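Local coordinates for nitrate reductase (Ulva prolifera, PDB 5YLY), which probably takes electrons from NADH through its FAD-binding cytochrome b5 reductase domain, the part crystallised here, to reduce nitrate to nitrite in nitrate assimilation, at residues A[163-168]-A[260-265]. Residues are numbered along the deposited sequence; the frame is centred on the assembly and turned at random.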
loop_
_atom_site.group_PDB
_atom_site.type_symbol
_atom_site.label_atom_id
_atom_site.label_comp_id
_atom_site.label_asym_id
_atom_site.label_seq_id
_atom_site.Cartn_x
_atom_site.Cartn_y
_atom_site.Cartn_z
ATOM N N LYS A 163 18.816 -6.101 -3.083
ATOM C CA LYS A 163 19.547 -5.391 -2.029
ATOM C C LYS A 163 18.933 -4.024 -1.725
ATOM O O LYS A 163 19.108 -3.497 -0.610
ATOM C CB LYS A 163 20.996 -5.153 -2.478
ATOM C CG LYS A 163 21.793 -6.424 -2.766
ATOM C CD LYS A 163 23.275 -6.118 -3.021
ATOM C CE LYS A 163 24.121 -6.160 -1.761
ATOM N NZ LYS A 163 25.498 -5.640 -1.991
ATOM N N ARG A 164 18.283 -3.428 -2.749
ATOM C CA ARG A 164 17.692 -2.092 -2.669
ATOM C C ARG A 164 16.336 -2.038 -3.358
ATOM O O ARG A 164 16.172 -2.588 -4.459
ATOM C CB ARG A 164 18.639 -1.051 -3.273
ATOM C CG ARG A 164 20.021 -0.983 -2.594
ATOM C CD ARG A 164 20.907 0.133 -3.117
ATOM N NE ARG A 164 20.839 0.250 -4.569
ATOM C CZ ARG A 164 21.431 1.204 -5.280
ATOM N NH1 ARG A 164 21.289 1.239 -6.593
ATOM N NH2 ARG A 164 22.180 2.122 -4.681
ATOM N N ILE A 165 15.351 -1.408 -2.694
ATOM C CA ILE A 165 14.017 -1.315 -3.292
ATOM C C ILE A 165 13.556 0.116 -3.275
ATOM O O ILE A 165 13.406 0.696 -2.190
ATOM C CB ILE A 165 12.956 -2.231 -2.584
ATOM C CG1 ILE A 165 13.396 -3.727 -2.575
ATOM C CG2 ILE A 165 11.566 -2.048 -3.236
ATOM C CD1 ILE A 165 12.434 -4.703 -1.830
ATOM N N ASN A 166 13.230 0.649 -4.470
ATOM C CA ASN A 166 12.587 1.943 -4.605
ATOM C C ASN A 166 11.099 1.688 -4.533
ATOM O O ASN A 166 10.624 0.704 -5.094
ATOM C CB ASN A 166 12.882 2.546 -5.988
ATOM C CG ASN A 166 14.236 3.144 -6.116
ATOM O OD1 ASN A 166 14.833 3.579 -5.130
ATOM N ND2 ASN A 166 14.734 3.216 -7.358
ATOM N N MET A 167 10.353 2.589 -3.906
ATOM C CA MET A 167 8.910 2.483 -3.831
ATOM C C MET A 167 8.296 3.795 -4.233
ATOM O O MET A 167 8.674 4.852 -3.706
ATOM C CB MET A 167 8.475 2.133 -2.400
ATOM C CG MET A 167 9.074 0.846 -1.906
ATOM S SD MET A 167 8.554 0.549 -0.234
ATOM C CE MET A 167 9.139 -1.074 -0.072
ATOM N N ILE A 168 7.367 3.742 -5.189
ATOM C CA ILE A 168 6.669 4.948 -5.584
ATOM C C ILE A 168 5.191 4.688 -5.365
ATOM O O ILE A 168 4.628 3.780 -5.976
ATOM C CB ILE A 168 6.953 5.448 -7.022
ATOM C CG1 ILE A 168 8.467 5.527 -7.336
ATOM C CG2 ILE A 168 6.233 6.787 -7.262
ATOM C CD1 ILE A 168 8.746 6.054 -8.846
ATOM N N ILE A 260 15.531 -2.788 -7.456
ATOM C CA ILE A 260 14.245 -2.832 -8.153
ATOM C C ILE A 260 13.436 -1.620 -7.732
ATOM O O ILE A 260 13.764 -0.969 -6.733
ATOM C CB ILE A 260 13.453 -4.168 -7.959
ATOM C CG1 ILE A 260 13.035 -4.379 -6.463
ATOM C CG2 ILE A 260 14.231 -5.368 -8.547
ATOM C CD1 ILE A 260 12.014 -5.516 -6.246
ATOM N N SER A 261 12.382 -1.318 -8.492
ATOM C CA SER A 261 11.436 -0.262 -8.153
ATOM C C SER A 261 10.065 -0.899 -8.198
ATOM O O SER A 261 9.795 -1.693 -9.108
ATOM C CB SER A 261 11.503 0.906 -9.142
ATOM O OG SER A 261 12.785 1.508 -9.154
ATOM N N VAL A 262 9.241 -0.626 -7.171
ATOM C CA VAL A 262 7.869 -1.138 -7.101
ATOM C C VAL A 262 6.928 0.044 -7.064
ATOM O O VAL A 262 7.263 1.077 -6.488
ATOM C CB VAL A 262 7.622 -2.204 -5.996
ATOM C CG1 VAL A 262 8.415 -3.476 -6.279
ATOM C CG2 VAL A 262 7.939 -1.655 -4.599
ATOM N N LEU A 263 5.774 -0.068 -7.705
ATOM C CA LEU A 263 4.884 1.065 -7.888
ATOM C C LEU A 263 3.456 0.728 -7.620
ATOM O O LEU A 263 2.998 -0.345 -8.000
ATOM C CB LEU A 263 4.962 1.527 -9.371
ATOM C CG LEU A 263 6.296 2.091 -9.897
ATOM C CD1 LEU A 263 7.210 0.983 -10.385
ATOM C CD2 LEU A 263 6.040 2.926 -11.130
ATOM N N CYS A 264 2.730 1.683 -7.030
ATOM C CA CYS A 264 1.299 1.550 -6.825
ATOM C C CYS A 264 0.671 2.915 -6.726
ATOM O O CYS A 264 1.028 3.719 -5.870
ATOM C CB CYS A 264 0.956 0.678 -5.621
ATOM S SG CYS A 264 -0.802 0.248 -5.536
ATOM N N GLY A 265 -0.239 3.180 -7.637
ATOM C CA GLY A 265 -0.928 4.453 -7.666
ATOM C C GLY A 265 -1.858 4.565 -8.842
ATOM O O GLY A 265 -1.977 3.620 -9.631
#
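Asn166 and Ser261 meet on two neighbouring parallel strands, 164-168 and 260-264, within the six-stranded parallel sheet of the NAD-binding domain, with strand 193-200 beyond the first and the edge strand 289-291 beyond the second. Five backbone bonds zip the pair together, running from Ile260 N to Arg164 O, through both the N and O of Asn166, to Cys264 N, which lies 3.0 Å from Ile168 O. The bond from Asn166 N to Ile260 O, at 2.8 Å, is nearly straight (174°). Met167 CA adds a C-H···O contact to Val262 O, an acceptor that also takes the N-H of Ile168.

On the face carrying Ile165, Met167, Ile260 and Val262, the side-chain contacts between the strands are apolar. Val262 has its CG2 between its backbone N and carbonyl carbon, where this methyl meets Ile165 CG2 at 3.9 Å and Met167 CG at 3.8 Å. Ile165 and Ile260 run side by side, their CG1 atoms 4.0 Å apart, and helix 174-185 covers Ile165 and Met167.

The other face mixes polar and apolar groups. With CG anti to its carbonyl carbon (chi1 -78°), Asn166 brings its amide alongside Ser261, and ND2 donates to Ser261 OG at 3.2 Å, the hydroxyl lying close to the amide plane. ND2 also donates to Phe253 O. A leucine in place of Asn166 would probably leave Ser261 OG and Phe253 O without this shared donor in a buried setting. Farther along, Ile168 and Leu263 pack against helix 267-280.

Past them, Cys264 brings its side chain to about 5 Å from the bound FAD. The chemistry thus implies a buried strand pair, fastened by main-chain bonds and one side-chain amide, whose 260-264 strand ends near the bound FAD.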